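Uncharacterized protein (Bacteroides eggerthii, PDB 4FTD) is of unknown function but folds as a six-bladed beta-propeller with an immunoglobulin-like domain, and may act in carbohydrate metabolism. Local coordinates at residues F400-S405 with G439-E444; A412-Y417 with L431-T436. One frame throughout, in Å; residues are numbered along the deposited sequence.

Contact 1. Residues F400-S405 with G439-E444; sequences FKLGGS and GFVICE
V441 presses one methyl onto a face of the F400 ring, and this is the CH-pi contact across the segments. V441 CG2 lies 3.8 Å from the centroid of the F400 ring, 18° off the ring normal. It sits a little toward the rim and comes closest to F400 CE1, at 3.6 Å. With F400 CG anti to the backbone N (chi1 -171°), the ring is carried toward V441. An alanine here would remove the ring and would probably leave a gap beside V441 CG2 and C443 SG, with both losing their aromatic partner.

The second kind of contact is sulfur-aromatic. C443 SG stands 4.8 Å from the centroid of the F400 ring. It approaches obliquely, 35° off the normal. Its nearest atom in F400 is CB, at 4.2 Å.

The rest is aliphatic. L402 sends its CD2 branch to V441 CG1, at 3.7 Å. V441 CG1 also lies 3.8 Å from F400 CD1. The two methyls of V441 thus do different work: CG2 covers the ring, while CG1 touches both F400 and L402. No hydrogen bond crosses between the segments. The contact is apolar and involves mostly buried residues.

F400 pairs through its backbone with L370 on strand 369-374, and V441 with A433 on strand 426-435. F400 also touches V121, N123 and S125 of strand 120-125, and V441 reaches V121 and L370. Strand 398-401 is an end strand of the sheet formed by strands 339-340 to 398-401, next to strand 369-374; strand 439-446 lies in the next sheet, between strands 120-125 and 426-435. The contact therefore packs the outer part of one propeller blade against the next.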
loop_
_atom_site.group_PDB
_atom_site.type_symbol
_atom_site.label_atom_id
_atom_site.label_comp_id
_atom_site.label_asym_id
_atom_site.label_seq_id
_atom_site.Cartn_x
_atom_site.Cartn_y
_atom_site.Cartn_z
ATOM N N PHE A 400 6.586 -1.288 -8.505
ATOM C CA PHE A 400 7.441 -0.202 -8.942
ATOM C C PHE A 400 8.866 -0.630 -8.639
ATOM O O PHE A 400 9.242 -0.758 -7.491
ATOM C CB PHE A 400 7.121 1.147 -8.297
ATOM C CG PHE A 400 7.893 2.275 -8.931
ATOM C CD1 PHE A 400 9.192 2.556 -8.525
ATOM C CD2 PHE A 400 7.348 3.000 -9.986
ATOM C CE1 PHE A 400 9.934 3.555 -9.143
ATOM C CE2 PHE A 400 8.086 4.006 -10.610
ATOM C CZ PHE A 400 9.387 4.268 -10.195
ATOM N N LYS A 401 9.628 -0.877 -9.684
ATOM C CA LYS A 401 10.998 -1.313 -9.580
ATOM C C LYS A 401 11.908 -0.136 -9.260
ATOM O O LYS A 401 11.903 0.857 -9.993
ATOM C CB LYS A 401 11.386 -1.956 -10.897
ATOM C CG LYS A 401 10.853 -3.370 -11.057
ATOM C CD LYS A 401 11.322 -3.932 -12.384
ATOM C CE LYS A 401 11.968 -5.287 -12.221
ATOM N NZ LYS A 401 13.269 -5.286 -11.460
ATOM N N LEU A 402 12.713 -0.270 -8.197
ATOM C CA LEU A 402 13.582 0.801 -7.714
ATOM C C LEU A 402 14.955 0.792 -8.402
ATOM O O LEU A 402 15.744 1.697 -8.198
ATOM C CB LEU A 402 13.736 0.713 -6.180
ATOM C CG LEU A 402 12.483 0.835 -5.297
ATOM C CD1 LEU A 402 12.736 0.360 -3.857
ATOM C CD2 LEU A 402 12.024 2.272 -5.345
ATOM N N GLY A 403 15.246 -0.244 -9.190
ATOM C CA GLY A 403 16.557 -0.382 -9.834
ATOM C C GLY A 403 17.618 -0.839 -8.837
ATOM O O GLY A 403 17.335 -1.183 -7.684
ATOM N N GLY A 404 18.845 -0.836 -9.305
ATOM C CA GLY A 404 19.987 -1.233 -8.518
ATOM C C GLY A 404 20.172 -2.726 -8.653
ATOM O O GLY A 404 19.588 -3.370 -9.507
ATOM N N SER A 405 21.019 -3.286 -7.809
ATOM C CA SER A 405 21.273 -4.716 -7.862
ATOM C C SER A 405 21.538 -5.210 -6.447
ATOM O O SER A 405 21.538 -4.446 -5.464
ATOM C CB SER A 405 22.442 -5.009 -8.801
ATOM O OG SER A 405 23.587 -4.380 -8.306
ATOM N N GLY A 439 17.391 3.851 -3.771
ATOM C CA GLY A 439 16.654 5.095 -3.621
ATOM C C GLY A 439 15.231 4.856 -3.101
ATOM O O GLY A 439 14.956 3.835 -2.516
ATOM N N PHE A 440 14.335 5.809 -3.341
ATOM C CA PHE A 440 12.969 5.733 -2.838
ATOM C C PHE A 440 11.952 6.242 -3.839
ATOM O O PHE A 440 12.316 6.947 -4.761
ATOM C CB PHE A 440 12.844 6.435 -1.492
ATOM C CG PHE A 440 12.936 7.958 -1.511
ATOM C CD1 PHE A 440 11.820 8.733 -1.782
ATOM C CD2 PHE A 440 14.136 8.609 -1.164
ATOM C CE1 PHE A 440 11.899 10.133 -1.785
ATOM C CE2 PHE A 440 14.218 9.986 -1.142
ATOM C CZ PHE A 440 13.094 10.748 -1.431
ATOM N N VAL A 441 10.689 5.886 -3.631
ATOM C CA VAL A 441 9.578 6.287 -4.516
ATOM C C VAL A 441 8.330 6.556 -3.661
ATOM O O VAL A 441 8.135 5.949 -2.572
ATOM C CB VAL A 441 9.314 5.204 -5.600
ATOM C CG1 VAL A 441 8.760 3.921 -5.004
ATOM C CG2 VAL A 441 8.370 5.677 -6.697
ATOM N N ILE A 442 7.522 7.531 -4.103
ATOM C CA ILE A 442 6.189 7.736 -3.600
ATOM C C ILE A 442 5.230 7.501 -4.784
ATOM O O ILE A 442 5.378 8.141 -5.820
ATOM C CB ILE A 442 5.994 9.151 -3.082
ATOM C CG1 ILE A 442 6.967 9.438 -1.921
ATOM C CG2 ILE A 442 4.513 9.344 -2.674
ATOM C CD1 ILE A 442 7.136 10.922 -1.623
ATOM N N CYS A 443 4.276 6.575 -4.627
ATOM C CA CYS A 443 3.284 6.255 -5.656
ATOM C C CYS A 443 1.904 6.526 -5.098
ATOM O O CYS A 443 1.540 5.942 -4.063
ATOM C CB CYS A 443 3.372 4.789 -6.024
ATOM S SG CYS A 443 5.001 4.312 -6.564
ATOM N N GLU A 444 1.155 7.408 -5.752
ATOM C CA GLU A 444 -0.175 7.827 -5.295
ATOM C C GLU A 444 -1.228 7.317 -6.270
ATOM O O GLU A 444 -1.036 7.355 -7.497
ATOM C CB GLU A 444 -0.256 9.352 -5.210
ATOM C CG GLU A 444 0.849 9.993 -4.374
ATOM C CD GLU A 444 0.579 11.448 -4.007
ATOM O OE1 GLU A 444 -0.171 12.129 -4.737
ATOM O OE2 GLU A 444 1.110 11.923 -2.982
#

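Contact 2. Residues A412-Y417 with L431-T436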
loop_
_atom_site.group_PDB
_atom_site.type_symbol
_atom_site.label_atom_id
_atom_site.label_comp_id
_atom_site.label_asym_id
_atom_site.label_seq_id
_atom_site.Cartn_x
_atom_site.Cartn_y
_atom_site.Cartn_z
ATOM N N ALA A 412 15.477 -2.271 3.473
ATOM C CA ALA A 412 14.343 -1.691 2.741
ATOM C C ALA A 412 13.230 -1.350 3.706
ATOM O O ALA A 412 13.056 -2.035 4.719
ATOM C CB ALA A 412 13.812 -2.639 1.664
ATOM N N GLN A 413 12.526 -0.256 3.418
ATOM C CA GLN A 413 11.441 0.239 4.234
ATOM C C GLN A 413 10.220 0.477 3.312
ATOM O O GLN A 413 10.332 0.667 2.090
ATOM C CB GLN A 413 11.782 1.582 4.930
ATOM C CG GLN A 413 12.942 1.513 5.915
ATOM C CD GLN A 413 14.292 1.407 5.260
ATOM O OE1 GLN A 413 14.558 2.084 4.253
ATOM N NE2 GLN A 413 15.171 0.588 5.830
ATOM N N THR A 414 9.062 0.408 3.936
ATOM C CA THR A 414 7.786 0.782 3.332
ATOM C C THR A 414 7.059 1.712 4.290
ATOM O O THR A 414 7.309 1.739 5.501
ATOM C CB THR A 414 6.882 -0.422 3.016
ATOM O OG1 THR A 414 6.592 -1.129 4.226
ATOM C CG2 THR A 414 7.524 -1.326 1.979
ATOM N N ASP A 415 6.132 2.469 3.738
ATOM C CA ASP A 415 5.259 3.344 4.531
ATOM C C ASP A 415 4.082 3.731 3.647
ATOM O O ASP A 415 4.139 3.565 2.442
ATOM C CB ASP A 415 5.984 4.624 4.992
ATOM C CG ASP A 415 6.692 4.481 6.347
ATOM O OD1 ASP A 415 6.068 3.985 7.345
ATOM O OD2 ASP A 415 7.878 4.920 6.411
ATOM N N TYR A 416 3.026 4.252 4.251
ATOM C CA TYR A 416 1.904 4.726 3.452
ATOM C C TYR A 416 1.182 5.815 4.171
ATOM O O TYR A 416 1.331 5.950 5.382
ATOM C CB TYR A 416 0.943 3.564 3.142
ATOM C CG TYR A 416 0.229 3.021 4.351
ATOM C CD1 TYR A 416 0.796 2.008 5.133
ATOM C CD2 TYR A 416 -1.038 3.504 4.712
ATOM C CE1 TYR A 416 0.130 1.519 6.249
ATOM C CE2 TYR A 416 -1.703 3.017 5.824
ATOM C CZ TYR A 416 -1.110 2.026 6.572
ATOM O OH TYR A 416 -1.761 1.563 7.637
ATOM N N TYR A 417 0.366 6.539 3.415
ATOM C CA TYR A 417 -0.473 7.615 3.900
ATOM C C TYR A 417 -1.774 7.641 3.080
ATOM O O TYR A 417 -1.746 7.530 1.847
ATOM C CB TYR A 417 0.252 8.948 3.739
ATOM C CG TYR A 417 -0.610 10.143 4.029
ATOM C CD1 TYR A 417 -0.919 10.481 5.336
ATOM C CD2 TYR A 417 -1.091 10.957 2.988
ATOM C CE1 TYR A 417 -1.713 11.585 5.613
ATOM C CE2 TYR A 417 -1.884 12.075 3.258
ATOM C CZ TYR A 417 -2.188 12.371 4.570
ATOM O OH TYR A 417 -2.952 13.458 4.861
ATOM N N LEU A 431 1.729 5.382 -1.358
ATOM C CA LEU A 431 2.612 4.294 -0.966
ATOM C C LEU A 431 4.057 4.744 -1.156
ATOM O O LEU A 431 4.372 5.462 -2.098
ATOM C CB LEU A 431 2.322 3.030 -1.795
ATOM C CG LEU A 431 0.858 2.559 -1.805
ATOM C CD1 LEU A 431 0.778 1.306 -2.668
ATOM C CD2 LEU A 431 0.300 2.270 -0.400
ATOM N N PHE A 432 4.909 4.314 -0.242
ATOM C CA PHE A 432 6.333 4.631 -0.235
ATOM C C PHE A 432 7.115 3.368 -0.010
ATOM O O PHE A 432 6.726 2.528 0.822
ATOM C CB PHE A 432 6.602 5.593 0.893
ATOM C CG PHE A 432 8.074 5.839 1.220
ATOM C CD1 PHE A 432 8.730 5.069 2.186
ATOM C CD2 PHE A 432 8.749 6.964 0.666
ATOM C CE1 PHE A 432 10.051 5.338 2.540
ATOM C CE2 PHE A 432 10.047 7.256 1.041
ATOM C CZ PHE A 432 10.700 6.429 1.971
ATOM N N ALA A 433 8.226 3.265 -0.710
ATOM C CA ALA A 433 9.265 2.252 -0.481
ATOM C C ALA A 433 10.636 2.921 -0.662
ATOM O O ALA A 433 10.804 3.860 -1.472
ATOM C CB ALA A 433 9.138 1.061 -1.429
ATOM N N SER A 434 11.598 2.450 0.115
ATOM C CA SER A 434 12.991 2.862 0.035
ATOM C C SER A 434 13.854 1.629 0.162
ATOM O O SER A 434 13.582 0.786 1.001
ATOM C CB SER A 434 13.361 3.776 1.211
ATOM O OG SER A 434 14.688 4.301 1.002
ATOM N N ARG A 435 14.942 1.584 -0.582
ATOM C CA ARG A 435 15.857 0.478 -0.539
ATOM C C ARG A 435 17.290 0.960 -0.672
ATOM O O ARG A 435 17.628 1.783 -1.556
ATOM C CB ARG A 435 15.473 -0.536 -1.580
ATOM C CG ARG A 435 16.283 -1.818 -1.515
ATOM C CD ARG A 435 17.417 -1.813 -2.516
ATOM N NE ARG A 435 18.149 -3.060 -2.543
ATOM C CZ ARG A 435 19.210 -3.293 -3.306
ATOM N NH1 ARG A 435 19.690 -2.342 -4.092
ATOM N NH2 ARG A 435 19.794 -4.490 -3.284
ATOM N N THR A 436 18.144 0.449 0.210
ATOM C CA THR A 436 19.568 0.841 0.274
ATOM C C THR A 436 20.312 0.654 -1.044
ATOM O O THR A 436 20.274 -0.433 -1.614
ATOM C CB THR A 436 20.299 0.093 1.388
ATOM O OG1 THR A 436 19.597 0.330 2.613
ATOM C CG2 THR A 436 21.772 0.529 1.499
HETATM O O HOH W 1 16.469 2.368 2.352
#
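Q413 and S434 face each other as an antiparallel hydrogen-bonded pair. Q413 N donates to S434 O at 2.8 Å with an N-H...O angle of 163°, and S434 N returns a bond to Q413 O. D415 and F432 form the next such pair, with D415 N to F432 O at 3.0 Å.

The side chain of Q413 curls back toward its partner strand. It leads from CB through CG to the amide. The chain bends about its CB-CG bond (chi2 74°), which brings the amide round toward S434. Q413 OE1 then lies 3.7 Å from S434 CB. A water donates to Q413 OE1 at 2.7 Å and also bonds S434 OG, bridging the two side chains. At the tip, Q413 NE2 turns to R139 O on strand 138-143.

F432 lies on the same face as Q413 and S434. The backbone N of D415 meets the edge of its ring, in the ring plane, and F432 CD1 is 4.0 Å from D415 CB. The carboxylate of D415 points to other partners: K343 in a salt bridge, S142 OG, Y143 N and, through OD1, a glycerol, probably from the crystallisation liquor, that also bonds Y416 N.

On the other face, Y416 CB meets L431 CD2 at 3.8 Å. A412 and T414 lie on this face too and touch C356 of strand 350-357.

This is a regular antiparallel beta hairpin. Its strands 412-420 and 426-435 belong to a four-stranded propeller blade. The hairpin forms one end of that blade: 412-420 is an outermost strand, at the opposite end from strand 120-125.

How the contacts relate
Both contacts are buried, and both reach one blade; contact 1 also reaches the blade before it. Contact 2 works within a single sheet, and backbone hydrogen bonds do most of the joining. Contact 1 works between sheets, so the join is made by side-chain packing, with no backbone pairing. Polar groups and a water accompany contact 2. Contact 1 is a hydrocarbon and sulfur interface. Each has a glycerol close by. The two meet directly: C443 N and L431 O probably hydrogen bond at 2.8 Å, as strands 439-446 and 426-435 are neighbours. S405 O and R435 NH2 probably bond too. Strand 120-125, from much earlier in the chain, completes the blade, a typical propeller closure.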